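Local structure of putative cytochrome C (4PWA) at residues Phe13-Leu27 and Ala30-Glu42. The protein is a small c-type cytochrome with one covalently attached heme c, and probably carries electrons in bacterial sulfite oxidation. Residues are numbered along the deposited sequence; the frame is centred on the assembly and turned at random.
Sequences FLERSEPQCALCHTL and AEAVGEVGPNLDE. With HEC (heme c), chain E.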
# COMPACT_ATOMS: atom_id res chain seq x y z
N PHE A 13 3.06 11.19 15.10
CA PHE A 13 3.09 10.84 13.67
C PHE A 13 2.57 9.44 13.40
O PHE A 13 1.91 9.21 12.40
CB PHE A 13 4.52 10.96 13.14
CG PHE A 13 4.61 10.92 11.65
CD1 PHE A 13 4.74 9.71 10.99
CD2 PHE A 13 4.55 12.07 10.91
CE1 PHE A 13 4.81 9.66 9.62
CE2 PHE A 13 4.64 12.03 9.53
CZ PHE A 13 4.77 10.82 8.89
N LEU A 14 2.87 8.52 14.31
CA LEU A 14 2.47 7.12 14.16
C LEU A 14 1.16 6.69 14.83
O LEU A 14 0.45 5.85 14.29
CB LEU A 14 3.60 6.21 14.69
CG LEU A 14 4.82 6.12 13.77
CD1 LEU A 14 5.98 5.52 14.52
CD2 LEU A 14 4.48 5.28 12.51
N GLU A 15 0.82 7.27 15.99
CA GLU A 15 -0.26 6.74 16.83
C GLU A 15 -1.34 7.76 17.17
O GLU A 15 -2.51 7.51 16.97
CB GLU A 15 0.32 6.15 18.12
CG GLU A 15 1.13 4.89 17.89
CD GLU A 15 0.27 3.71 17.48
OE1 GLU A 15 -0.28 3.04 18.38
OE2 GLU A 15 0.16 3.45 16.27
N ARG A 16 -0.96 8.92 17.67
CA ARG A 16 -1.96 9.88 18.20
C ARG A 16 -2.80 10.61 17.15
O ARG A 16 -3.98 10.90 17.39
CB ARG A 16 -1.28 10.93 19.07
CG ARG A 16 -0.42 10.36 20.18
CD ARG A 16 -0.08 11.47 21.15
NE ARG A 16 0.81 11.04 22.20
CZ ARG A 16 1.26 11.83 23.16
NH1 ARG A 16 0.91 13.11 23.20
NH2 ARG A 16 2.07 11.34 24.09
N SER A 17 -2.20 10.94 16.01
CA SER A 17 -2.90 11.68 14.96
C SER A 17 -4.08 10.90 14.41
O SER A 17 -4.04 9.68 14.35
CB SER A 17 -1.94 12.03 13.82
OG SER A 17 -1.14 10.92 13.45
N GLU A 18 -5.13 11.61 14.02
CA GLU A 18 -6.33 10.98 13.47
C GLU A 18 -6.75 11.71 12.19
O GLU A 18 -7.07 12.91 12.25
CB GLU A 18 -7.47 11.02 14.50
CG GLU A 18 -7.31 9.97 15.61
CD GLU A 18 -8.47 9.93 16.60
OE1 GLU A 18 -9.61 10.31 16.24
OE2 GLU A 18 -8.24 9.50 17.76
N PRO A 19 -6.68 11.04 11.03
CA PRO A 19 -6.06 9.72 10.82
C PRO A 19 -4.57 9.86 11.04
O PRO A 19 -4.07 10.97 11.09
CB PRO A 19 -6.37 9.42 9.35
CG PRO A 19 -7.46 10.38 8.97
CD PRO A 19 -7.22 11.59 9.78
N GLN A 20 -3.86 8.75 11.20
CA GLN A 20 -2.41 8.82 11.48
C GLN A 20 -1.60 9.34 10.27
O GLN A 20 -1.87 8.97 9.14
CB GLN A 20 -1.90 7.46 11.95
CG GLN A 20 -2.36 7.15 13.36
CD GLN A 20 -2.95 5.77 13.54
OE1 GLN A 20 -2.81 4.90 12.69
NE2 GLN A 20 -3.60 5.55 14.68
N CYS A 21 -0.65 10.24 10.52
CA CYS A 21 0.20 10.79 9.45
C CYS A 21 0.85 9.67 8.67
O CYS A 21 0.92 9.75 7.44
CB CYS A 21 1.31 11.68 10.00
SG CYS A 21 0.85 12.84 11.26
N ALA A 22 1.33 8.65 9.38
CA ALA A 22 2.03 7.50 8.79
C ALA A 22 1.19 6.73 7.78
O ALA A 22 1.75 6.08 6.90
CB ALA A 22 2.53 6.53 9.88
N LEU A 23 -0.13 6.76 7.92
CA LEU A 23 -1.01 6.07 6.97
C LEU A 23 -1.07 6.79 5.62
O LEU A 23 -1.28 6.15 4.60
CB LEU A 23 -2.43 5.90 7.54
CG LEU A 23 -2.61 4.96 8.75
CD1 LEU A 23 -4.08 4.89 9.22
CD2 LEU A 23 -2.10 3.58 8.45
N CYS A 24 -0.91 8.11 5.62
CA CYS A 24 -0.98 8.89 4.39
C CYS A 24 0.41 9.26 3.84
O CYS A 24 0.59 9.45 2.64
CB CYS A 24 -1.81 10.17 4.62
SG CYS A 24 -3.68 10.03 4.73
N HIS A 25 1.41 9.34 4.72
CA HIS A 25 2.73 9.87 4.33
C HIS A 25 3.87 8.89 4.51
O HIS A 25 3.86 8.06 5.43
CB HIS A 25 3.04 11.09 5.17
CG HIS A 25 2.26 12.30 4.79
ND1 HIS A 25 2.59 13.09 3.71
CD2 HIS A 25 1.16 12.86 5.35
CE1 HIS A 25 1.74 14.08 3.63
NE2 HIS A 25 0.86 13.97 4.61
N THR A 26 4.88 9.01 3.65
CA THR A 26 6.12 8.27 3.79
C THR A 26 7.13 9.11 4.58
O THR A 26 7.33 10.29 4.29
CB THR A 26 6.72 7.87 2.43
OG1 THR A 26 5.86 6.92 1.81
CG2 THR A 26 8.12 7.25 2.59
N LEU A 27 7.73 8.48 5.59
CA LEU A 27 8.76 9.08 6.41
C LEU A 27 9.62 7.98 7.03
O LEU A 27 9.19 7.28 7.93
CB LEU A 27 8.13 9.95 7.51
CG LEU A 27 9.10 10.78 8.35
CD1 LEU A 27 9.63 11.95 7.53
CD2 LEU A 27 8.45 11.24 9.66
N ALA A 30 10.18 7.11 10.89
CA ALA A 30 9.03 6.44 11.49
C ALA A 30 8.72 5.09 10.83
O ALA A 30 7.79 4.43 11.26
CB ALA A 30 7.79 7.36 11.41
N GLU A 31 9.50 4.67 9.84
CA GLU A 31 9.20 3.45 9.07
C GLU A 31 7.78 3.53 8.49
O GLU A 31 7.03 2.55 8.50
CB GLU A 31 9.35 2.19 9.91
CG GLU A 31 10.68 2.07 10.65
CD GLU A 31 10.67 1.03 11.76
OE1 GLU A 31 9.58 0.68 12.27
OE2 GLU A 31 11.76 0.55 12.14
N ALA A 32 7.43 4.71 7.99
CA ALA A 32 6.11 5.00 7.46
C ALA A 32 6.20 5.06 5.93
O ALA A 32 7.13 5.68 5.39
CB ALA A 32 5.62 6.32 8.00
N VAL A 33 5.26 4.40 5.27
CA VAL A 33 5.25 4.28 3.81
C VAL A 33 3.85 4.53 3.23
O VAL A 33 3.46 3.91 2.25
CB VAL A 33 5.77 2.86 3.35
CG1 VAL A 33 7.28 2.74 3.55
CG2 VAL A 33 5.01 1.74 4.07
N GLY A 34 3.12 5.44 3.85
CA GLY A 34 1.84 5.89 3.33
C GLY A 34 2.03 6.55 1.98
O GLY A 34 3.05 7.20 1.75
N GLU A 35 1.05 6.37 1.11
CA GLU A 35 1.15 6.75 -0.30
C GLU A 35 0.11 7.79 -0.74
O GLU A 35 0.09 8.16 -1.92
CB GLU A 35 0.97 5.51 -1.18
CG GLU A 35 1.90 4.35 -0.87
CD GLU A 35 1.58 3.11 -1.70
OE1 GLU A 35 0.76 3.23 -2.63
OE2 GLU A 35 2.14 2.03 -1.43
N VAL A 36 -0.74 8.25 0.18
CA VAL A 36 -1.86 9.14 -0.14
C VAL A 36 -1.41 10.56 -0.43
O VAL A 36 -1.89 11.20 -1.36
CB VAL A 36 -2.93 9.15 0.98
CG1 VAL A 36 -4.01 10.16 0.67
CG2 VAL A 36 -3.53 7.73 1.18
N GLY A 37 -0.49 11.07 0.38
CA GLY A 37 0.13 12.38 0.15
C GLY A 37 1.62 12.29 -0.13
O GLY A 37 2.17 11.21 -0.26
N PRO A 38 2.30 13.44 -0.20
CA PRO A 38 3.69 13.44 -0.64
C PRO A 38 4.67 12.77 0.34
O PRO A 38 4.46 12.77 1.56
CB PRO A 38 4.02 14.94 -0.78
CG PRO A 38 3.01 15.65 0.02
CD PRO A 38 1.77 14.81 -0.10
N ASN A 39 5.72 12.20 -0.23
CA ASN A 39 6.79 11.62 0.56
C ASN A 39 7.47 12.75 1.29
O ASN A 39 8.00 13.64 0.67
CB ASN A 39 7.78 10.88 -0.36
CG ASN A 39 8.89 10.20 0.41
OD1 ASN A 39 9.17 10.55 1.54
ND2 ASN A 39 9.52 9.22 -0.22
N LEU A 40 7.40 12.72 2.62
CA LEU A 40 7.98 13.80 3.43
C LEU A 40 9.51 13.75 3.44
O LEU A 40 10.16 14.76 3.72
CB LEU A 40 7.40 13.79 4.85
CG LEU A 40 5.88 14.04 4.96
CD1 LEU A 40 5.41 13.94 6.40
CD2 LEU A 40 5.46 15.41 4.33
N ASP A 41 10.09 12.59 3.14
CA ASP A 41 11.54 12.50 2.96
C ASP A 41 11.98 13.20 1.68
O ASP A 41 13.14 13.60 1.55
CB ASP A 41 12.00 11.04 2.93
CG ASP A 41 11.78 10.32 4.25
OD1 ASP A 41 11.95 10.94 5.34
OD2 ASP A 41 11.45 9.10 4.21
N GLU A 42 11.05 13.36 0.74
CA GLU A 42 11.29 14.09 -0.49
C GLU A 42 11.00 15.58 -0.32
O GLU A 42 11.76 16.41 -0.76
CB GLU A 42 10.41 13.51 -1.61
CG GLU A 42 10.48 14.24 -2.95
CD GLU A 42 11.82 14.15 -3.65
OE1 GLU A 42 12.77 13.49 -3.14
OE2 GLU A 42 11.92 14.76 -4.74
FE HEC E . -0.45 15.40 5.17
CHA HEC E . 0.26 17.49 2.57
CHB HEC E . 2.17 16.57 6.91
CHC HEC E . -1.55 13.68 7.89
CHD HEC E . -2.60 13.63 3.22
NA HEC E . 0.92 16.80 4.83
C1A HEC E . 1.09 17.50 3.66
C2A HEC E . 2.30 18.31 3.79
C3A HEC E . 2.84 18.05 4.98
C4A HEC E . 1.99 17.08 5.65
CMA HEC E . 4.14 18.67 5.52
CAA HEC E . 2.84 19.27 2.72
CBA HEC E . 1.99 20.53 2.76
CGA HEC E . 2.54 21.59 1.84
O1A HEC E . 2.79 22.72 2.34
O2A HEC E . 2.73 21.33 0.62
NB HEC E . 0.18 15.17 7.02
C1B HEC E . 1.26 15.80 7.59
C2B HEC E . 1.23 15.55 9.02
C3B HEC E . 0.23 14.72 9.27
C4B HEC E . -0.47 14.50 8.03
CMB HEC E . 2.29 15.99 10.05
CAB HEC E . -0.18 14.16 10.65
CBB HEC E . -0.73 15.25 11.58
NC HEC E . -1.79 13.90 5.48
C1C HEC E . -2.15 13.36 6.69
C2C HEC E . -3.41 12.66 6.56
C3C HEC E . -3.57 12.45 5.24
C4C HEC E . -2.63 13.35 4.56
CMC HEC E . -3.87 11.71 7.67
CAC HEC E . -4.64 11.61 4.46
CBC HEC E . -5.94 11.07 5.09
ND HEC E . -1.06 15.54 3.21
C1D HEC E . -1.98 14.69 2.62
C2D HEC E . -2.21 15.08 1.25
C3D HEC E . -1.32 16.29 1.03
C4D HEC E . -0.64 16.49 2.30
CMD HEC E . -3.14 14.40 0.23
CAD HEC E . -1.18 17.11 -0.27
CBD HEC E . -1.87 18.45 -0.11
CGD HEC E . -1.96 19.14 -1.44
O1D HEC E . -0.93 19.73 -1.87
O2D HEC E . -3.06 19.12 -2.06
O HOH W 1 2.70 3.27 6.67
O HOH W 2 3.97 9.44 0.86
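Leu27 and Ala32 form the hydrogen-bonded pair of a two-stranded antiparallel hairpin: Leu27 N donates to Ala32 O and Ala32 N to Leu27 O (3.1 Å), with Glu31 and Ala32 together facing Leu27 in a G1 beta bulge. Thr26 and Val33 make the adjoining non-hydrogen-bonded pair. Further along, Gly37 N bonds almost straight to Cys24 O, at 172°, and Leu40 N to Thr26 O. Gly34 sits so close to His25 that a CB there would clash with the backbone of residues 23-25.

Residues Cys21-His25 are the CXXCH heme-binding motif of c-type cytochromes: Cys21 and Cys24 hold the heme through thioethers, and His25 NE2 binds the iron at 2.0 Å, with Met61 as the other axial ligand. On the ring's other nitrogen, ND1 donates to Pro38 O (2.9 Å), within both the ring and carbonyl planes, which fixes the imidazole's rotation. Leu40 CD1 makes an off-centre CH-pi contact with that ring, while CD2 reaches heme CMA (3.7 Å). Thr26 OG1, anti to its own carbonyl carbon (chi1 -67°), donates to Gly34 O at 2.8 Å. Asn39 N-caps helix 40-43, OD1 accepting from Asp41 N (2.8 Å) and weakly from Glu42 N; with an alanine here, Asp41 N would probably lose its side-chain cap and Thr26 CG2 its amide neighbour, while Glu42 N would keep the backbone O.

Phe13, in the last turn of helix 4-16, receives Leu27 CD2 over the centre of one face and Cys21 CB on the other, with Ala32 CB at its edge. Tyr78 of helix 69-82 touches Phe13, Leu27 and Ala30.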